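Local coordinates for protein hydrazine synthase alpha subunit (Candidatus Kuenenia stuttgartiensis, PDB 5C2V) that carries out the second half-reaction of hydrazine synthesis, condensing hydroxylamine with ammonia, as the diheme alpha subunit of the hydrazine synthase complex, at residues T119-K122 and G123-S127; G170-E173 and G174-D177; V443-Y446 and P447-A451. One frame throughout, in Å; residues are numbered along the deposited sequence.

Contact 1: T119-K122 and G123-S127; sequences TDLK and GTCRS
Leu121 and Cys125 face each other across a broad bend that leads from the short strand 116-117 into strand 124-131. No hydrogen bond joins 119-122 to 123-127, and the CA atoms of Leu121 and Thr124 stay 7.3 Å apart, just beyond the 7 Å limit of a beta turn. At its corner Gly123 has a positive phi of 143° with psi at -162°, a conformation suited to a residue without a side chain; from there the backbone straightens into the strand. Since strand 116-117 is outermost in one antiparallel sheet and strand 124-131 belongs to the next, the course is consistent with a link between blades of the N-terminal beta-propeller.

Leu121 extends its side chain with CG anti to the backbone N (chi1 176°), which sets one methyl branch against the thiol: CD2 lies 3.5 Å from Cys125 SG. The stem follows, Leu121 CB being 3.9 Å from the same sulfur, while CD2 passes Thr124 O more distantly. Cys125 holds SG beside its own backbone N and anti to the carbonyl carbon, turned back over the bend. On another side of the sulfur stands Thr119, with OG1 4.0 Å from Cys125 SG. Lys122 points its long chain away from the strand.

Thr119 OG1 finds its polar partners in strand 103-109, at Ile105 N and Gln104 OE1, and Gln104 NE2 also binds Leu121 O. Phe168 of strand 154-171 touches both Thr119 and Cys125. Within the bend the thiol meets leucine carbon as an apolar group, and the stronger hydrogen bonds holding 119-122 come from strand 103-109, leaving cohesion across the bend itself to van der Waals contact.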
# COMPACT_ATOMS: atom_id res chain seq x y z
N THR D 119 -31.50 -21.27 -20.79
CA THR D 119 -30.29 -21.01 -21.57
C THR D 119 -29.68 -22.25 -22.20
O THR D 119 -29.48 -23.26 -21.54
CB THR D 119 -29.20 -20.33 -20.71
OG1 THR D 119 -29.00 -21.08 -19.51
CG2 THR D 119 -29.61 -18.91 -20.35
N ASP D 120 -29.41 -22.18 -23.51
CA ASP D 120 -28.64 -23.21 -24.20
C ASP D 120 -27.17 -22.83 -24.41
O ASP D 120 -26.44 -23.53 -25.12
CB ASP D 120 -29.27 -23.55 -25.55
CG ASP D 120 -29.02 -24.99 -25.96
OD1 ASP D 120 -28.79 -25.83 -25.05
OD2 ASP D 120 -29.04 -25.29 -27.17
N LEU D 121 -26.73 -21.72 -23.81
CA LEU D 121 -25.44 -21.09 -24.11
C LEU D 121 -24.26 -22.06 -24.12
O LEU D 121 -24.22 -23.01 -23.34
CB LEU D 121 -25.15 -19.98 -23.09
CG LEU D 121 -23.79 -19.26 -23.21
CD1 LEU D 121 -23.74 -18.38 -24.45
CD2 LEU D 121 -23.45 -18.47 -21.95
N LYS D 122 -23.31 -21.82 -25.01
CA LYS D 122 -22.11 -22.64 -25.07
C LYS D 122 -21.14 -21.99 -24.10
O LYS D 122 -20.52 -20.97 -24.40
CB LYS D 122 -21.56 -22.65 -26.51
CG LYS D 122 -20.51 -23.70 -26.84
CD LYS D 122 -19.98 -23.46 -28.25
CE LYS D 122 -21.13 -23.27 -29.25
NZ LYS D 122 -20.65 -22.95 -30.63
N GLY D 123 -21.01 -22.60 -22.93
CA GLY D 123 -20.35 -21.94 -21.82
C GLY D 123 -21.02 -22.27 -20.49
O GLY D 123 -21.77 -23.24 -20.38
N THR D 124 -20.74 -21.45 -19.49
CA THR D 124 -21.30 -21.60 -18.15
C THR D 124 -22.24 -20.45 -17.78
O THR D 124 -21.99 -19.30 -18.15
CB THR D 124 -20.19 -21.70 -17.09
OG1 THR D 124 -19.18 -22.62 -17.54
CG2 THR D 124 -20.75 -22.17 -15.75
N CYS D 125 -23.31 -20.75 -17.05
CA CYS D 125 -24.26 -19.73 -16.59
C CYS D 125 -24.60 -19.91 -15.11
O CYS D 125 -24.75 -21.04 -14.64
CB CYS D 125 -25.54 -19.78 -17.42
SG CYS D 125 -25.30 -19.70 -19.21
N ARG D 126 -24.74 -18.80 -14.39
CA ARG D 126 -25.14 -18.85 -12.99
C ARG D 126 -25.68 -17.52 -12.46
O ARG D 126 -25.66 -16.50 -13.15
CB ARG D 126 -23.97 -19.31 -12.12
CG ARG D 126 -22.74 -18.42 -12.18
CD ARG D 126 -21.65 -18.94 -11.26
NE ARG D 126 -22.09 -19.02 -9.87
CZ ARG D 126 -21.85 -18.08 -8.96
NH1 ARG D 126 -21.16 -17.00 -9.29
NH2 ARG D 126 -22.29 -18.24 -7.72
N SER D 127 -26.12 -17.56 -11.20
CA SER D 127 -26.72 -16.42 -10.50
C SER D 127 -27.77 -15.65 -11.30
O SER D 127 -27.60 -14.46 -11.56
CB SER D 127 -25.62 -15.45 -10.06
OG SER D 127 -24.75 -16.07 -9.11

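Contact 2: G170-E173 and G174-D177; sequences GSPE and GVMD
Pro172 and Val175 meet where the chain leaves the long strand 154-171, whose antiparallel sheet is consistent with a blade of the six-bladed beta-propeller in the N-terminal domain, and bends into the loop that leads to strand 186-191. Gly170 is still fully in the strand, pairing through its backbone with Asn186. Ser171 follows; with OG anti to the backbone N (chi1 168°), the hydroxyl reaches forward along the chain. It lies 3.0 Å from Pro172 O, but Ala184 O is also within reach, so the acceptor of the proton remains unsettled. Ser171 OG also borders the valine, 3.9 Å from Val175 CG1.

Pro172 offers the bend both ring and carbonyl: the ring comes against the valine at an oblique angle, with Pro172 CG 3.9 Å from Val175 CG1. Glu173 sends its carboxylate away from the loop, leaving its backbone to carry the chain round. Gly174, at positive phi (72°), completes the change of direction without any hydrogen bond between 170-173 and 174-177; the CA atoms of Pro172 and Val175 end 6.5 Å apart. Val175 then turns its side chain back inside the bend and also touches Gln469 of another loop. Its CG1, placed between the backbone N and the carbonyl carbon, rests 3.3 Å from Pro172 O.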
# COMPACT_ATOMS: atom_id res chain seq x y z
N GLY D 170 -22.68 -15.05 -17.02
CA GLY D 170 -22.30 -16.15 -17.89
C GLY D 170 -20.96 -15.94 -18.58
O GLY D 170 -20.53 -14.82 -18.80
N SER D 171 -20.33 -17.05 -18.94
CA SER D 171 -19.01 -17.01 -19.56
C SER D 171 -18.92 -18.02 -20.70
O SER D 171 -19.43 -19.13 -20.60
CB SER D 171 -17.92 -17.29 -18.53
OG SER D 171 -16.67 -17.52 -19.15
N PRO D 172 -18.25 -17.63 -21.80
CA PRO D 172 -18.00 -18.57 -22.90
C PRO D 172 -16.89 -19.56 -22.53
O PRO D 172 -16.38 -19.52 -21.41
CB PRO D 172 -17.56 -17.66 -24.05
CG PRO D 172 -17.01 -16.45 -23.38
CD PRO D 172 -17.82 -16.26 -22.13
N GLU D 173 -16.54 -20.44 -23.46
CA GLU D 173 -15.51 -21.44 -23.21
C GLU D 173 -14.32 -21.24 -24.14
O GLU D 173 -14.46 -20.66 -25.22
CB GLU D 173 -16.08 -22.85 -23.35
CG GLU D 173 -16.57 -23.45 -22.04
CD GLU D 173 -17.58 -24.55 -22.24
OE1 GLU D 173 -17.76 -25.00 -23.39
OE2 GLU D 173 -18.20 -24.98 -21.24
N GLY D 174 -13.16 -21.73 -23.73
CA GLY D 174 -11.93 -21.51 -24.47
C GLY D 174 -11.49 -20.07 -24.32
O GLY D 174 -10.88 -19.50 -25.23
N VAL D 175 -11.79 -19.49 -23.17
CA VAL D 175 -11.53 -18.08 -22.92
C VAL D 175 -10.72 -17.89 -21.64
O VAL D 175 -10.88 -18.64 -20.67
CB VAL D 175 -12.85 -17.27 -22.85
CG1 VAL D 175 -13.69 -17.70 -21.66
CG2 VAL D 175 -12.57 -15.78 -22.80
N MET D 176 -9.83 -16.90 -21.64
CA MET D 176 -9.01 -16.59 -20.47
C MET D 176 -9.24 -15.16 -19.99
O MET D 176 -9.35 -14.24 -20.80
CB MET D 176 -7.53 -16.80 -20.78
CG MET D 176 -6.99 -18.17 -20.43
SD MET D 176 -5.28 -18.39 -20.98
CE MET D 176 -4.87 -19.96 -20.22
N ASP D 177 -9.33 -14.98 -18.68
CA ASP D 177 -9.41 -13.63 -18.13
C ASP D 177 -8.02 -13.02 -18.02
O ASP D 177 -7.05 -13.56 -18.56
CB ASP D 177 -10.13 -13.62 -16.76
CG ASP D 177 -9.36 -14.36 -15.67
OD1 ASP D 177 -8.23 -14.83 -15.90
OD2 ASP D 177 -9.91 -14.47 -14.55

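Contact 3: V443-Y446 and P447-A451; sequences VGPY and PHQKA. With HEC (heme c), chain B.
A type I beta turn from Tyr446 to Gln449 lies at the edge of the heme c pocket, and its first and last residues are joined by Gln449 N to Tyr446 O at 2.9 Å, the donor standing well above the carbonyl plane. Further back the two arms meet at a single bridge between Val443 and Lys450. There Gly444 N donates to Lys450 O at 2.8 Å, in the carbonyl plane, and Val443 CG1 packs beside that oxygen.

Gln449 folds its amide into the loop so closed. Its CG stands beside its own backbone N (chi1 -61°) and the chain then runs extended, bringing OE1 into the plane of the Tyr446 ring at its edge, 3.8 Å from Tyr446 CD2, with ring and amide planes 81° apart. The same oxygen accepts a weak bond from Tyr446 N at 3.5 Å. Tyr446 carries its hydroxyl outward to Asp700.

His448 is the turn residue facing the heme attached covalently through Cys556 and Cys559. Gln449 CG sits over one face of the His448 imidazole, while His448 NE2 makes a weak hydrogen bond to Asp277. The propionate is met by the root of the side chain, His448 CB approaching heme O1D at 3.2 Å.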
# COMPACT_ATOMS: atom_id res chain seq x y z
N VAL D 443 0.22 14.24 -9.30
CA VAL D 443 1.32 13.89 -10.18
C VAL D 443 2.14 12.78 -9.54
O VAL D 443 2.59 12.91 -8.40
CB VAL D 443 2.23 15.10 -10.47
CG1 VAL D 443 3.41 14.69 -11.34
CG2 VAL D 443 1.44 16.21 -11.15
N GLY D 444 2.32 11.68 -10.26
CA GLY D 444 3.04 10.54 -9.73
C GLY D 444 3.59 9.59 -10.78
O GLY D 444 3.28 9.72 -11.96
N PRO D 445 4.42 8.63 -10.34
CA PRO D 445 5.06 7.63 -11.21
C PRO D 445 4.09 6.58 -11.75
O PRO D 445 4.34 6.03 -12.83
CB PRO D 445 6.09 6.99 -10.27
CG PRO D 445 5.49 7.13 -8.92
CD PRO D 445 4.79 8.46 -8.93
N TYR D 446 3.01 6.30 -11.03
CA TYR D 446 2.06 5.27 -11.44
C TYR D 446 1.22 5.74 -12.62
O TYR D 446 0.84 6.91 -12.70
CB TYR D 446 1.18 4.87 -10.26
CG TYR D 446 1.94 4.15 -9.17
CD1 TYR D 446 2.17 2.78 -9.23
CD2 TYR D 446 2.45 4.84 -8.07
CE1 TYR D 446 2.87 2.12 -8.24
CE2 TYR D 446 3.15 4.19 -7.08
CZ TYR D 446 3.36 2.83 -7.17
OH TYR D 446 4.06 2.17 -6.18
N PRO D 447 0.92 4.82 -13.56
CA PRO D 447 0.28 5.14 -14.84
C PRO D 447 -1.13 5.72 -14.73
O PRO D 447 -1.58 6.40 -15.65
CB PRO D 447 0.25 3.79 -15.57
CG PRO D 447 0.28 2.78 -14.48
CD PRO D 447 1.17 3.37 -13.43
N HIS D 448 -1.81 5.46 -13.62
CA HIS D 448 -3.17 5.97 -13.44
C HIS D 448 -3.14 7.38 -12.87
O HIS D 448 -4.18 7.98 -12.59
CB HIS D 448 -3.99 5.04 -12.54
CG HIS D 448 -3.63 5.13 -11.09
ND1 HIS D 448 -2.52 4.50 -10.56
CD2 HIS D 448 -4.24 5.76 -10.06
CE1 HIS D 448 -2.46 4.75 -9.26
NE2 HIS D 448 -3.49 5.51 -8.94
N GLN D 449 -1.93 7.92 -12.70
CA GLN D 449 -1.75 9.27 -12.20
C GLN D 449 -1.20 10.17 -13.30
O GLN D 449 -0.97 9.73 -14.42
CB GLN D 449 -0.82 9.28 -10.99
CG GLN D 449 -1.32 8.46 -9.81
CD GLN D 449 -0.27 8.27 -8.74
OE1 GLN D 449 0.93 8.23 -9.03
NE2 GLN D 449 -0.70 8.17 -7.49
N LYS D 450 -0.98 11.44 -12.96
CA LYS D 450 -0.44 12.40 -13.92
C LYS D 450 1.09 12.34 -13.94
O LYS D 450 1.73 12.26 -12.90
CB LYS D 450 -0.90 13.82 -13.60
CG LYS D 450 -2.40 14.02 -13.72
CD LYS D 450 -2.77 15.48 -13.51
CE LYS D 450 -4.27 15.70 -13.66
NZ LYS D 450 -4.63 17.14 -13.52
N ALA D 451 1.66 12.38 -15.14
CA ALA D 451 3.11 12.38 -15.29
C ALA D 451 3.66 13.79 -15.15
O ALA D 451 4.87 13.99 -15.05
CB ALA D 451 3.50 11.78 -16.63
FE HEC B . -12.46 7.19 -16.02
CHA HEC B . -11.58 4.86 -13.63
CHB HEC B . -15.54 5.72 -16.29
CHC HEC B . -13.22 9.25 -18.68
CHD HEC B . -9.31 8.54 -15.91
NA HEC B . -13.38 5.60 -15.13
C1A HEC B . -12.84 4.76 -14.17
C2A HEC B . -13.82 3.76 -13.83
C3A HEC B . -14.91 3.99 -14.57
C4A HEC B . -14.66 5.15 -15.40
CMA HEC B . -16.22 3.16 -14.54
CAA HEC B . -13.62 2.62 -12.81
CBA HEC B . -14.26 3.00 -11.47
CGA HEC B . -13.52 4.14 -10.83
O1A HEC B . -14.18 5.13 -10.41
O2A HEC B . -12.27 4.08 -10.74
NB HEC B . -14.04 7.36 -17.36
C1B HEC B . -15.29 6.82 -17.08
C2B HEC B . -16.28 7.63 -17.76
C3B HEC B . -15.65 8.60 -18.42
C4B HEC B . -14.23 8.45 -18.18
CMB HEC B . -17.81 7.41 -17.73
CAB HEC B . -16.34 9.69 -19.28
CBB HEC B . -15.96 9.51 -20.76
NC HEC B . -11.47 8.67 -17.07
C1C HEC B . -11.93 9.32 -18.20
C2C HEC B . -10.86 10.15 -18.71
C3C HEC B . -9.76 9.87 -18.01
C4C HEC B . -10.13 8.99 -16.92
CMC HEC B . -10.90 10.94 -20.03
CAC HEC B . -8.36 10.49 -18.25
CBC HEC B . -7.39 9.39 -18.71
ND HEC B . -10.71 6.76 -14.95
C1D HEC B . -9.53 7.48 -15.06
C2D HEC B . -8.56 6.95 -14.13
C3D HEC B . -9.27 5.80 -13.41
C4D HEC B . -10.60 5.76 -13.99
CMD HEC B . -7.11 7.45 -13.91
CAD HEC B . -8.71 4.87 -12.32
CBD HEC B . -7.60 4.03 -12.92
CGD HEC B . -7.01 3.14 -11.86
O1D HEC B . -5.95 2.52 -12.14
O2D HEC B . -7.59 3.06 -10.75

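Overall arrangement
Contacts 1 and 2 are neighbours, with centres about 11 Å apart, and both reach the same sheet: contact 1 enters it on strand 124-131, and contact 2 leaves it at the end of the adjacent strand 154-171. A probable hydrogen bond from Thr124 N to Ser171 O, 2.9 Å, joins them. Contact 3 lies on the opposite side of the chain's centre, its nearest atoms about 18 Å from contact 2. All three are partly buried, contact 2 with the largest share of exposed residues. The first two rely on van der Waals contact, in contact 2 partly against a carbonyl oxygen; contact 3, belonging to no strand, closes through backbone hydrogen bonds and alone borders a cofactor.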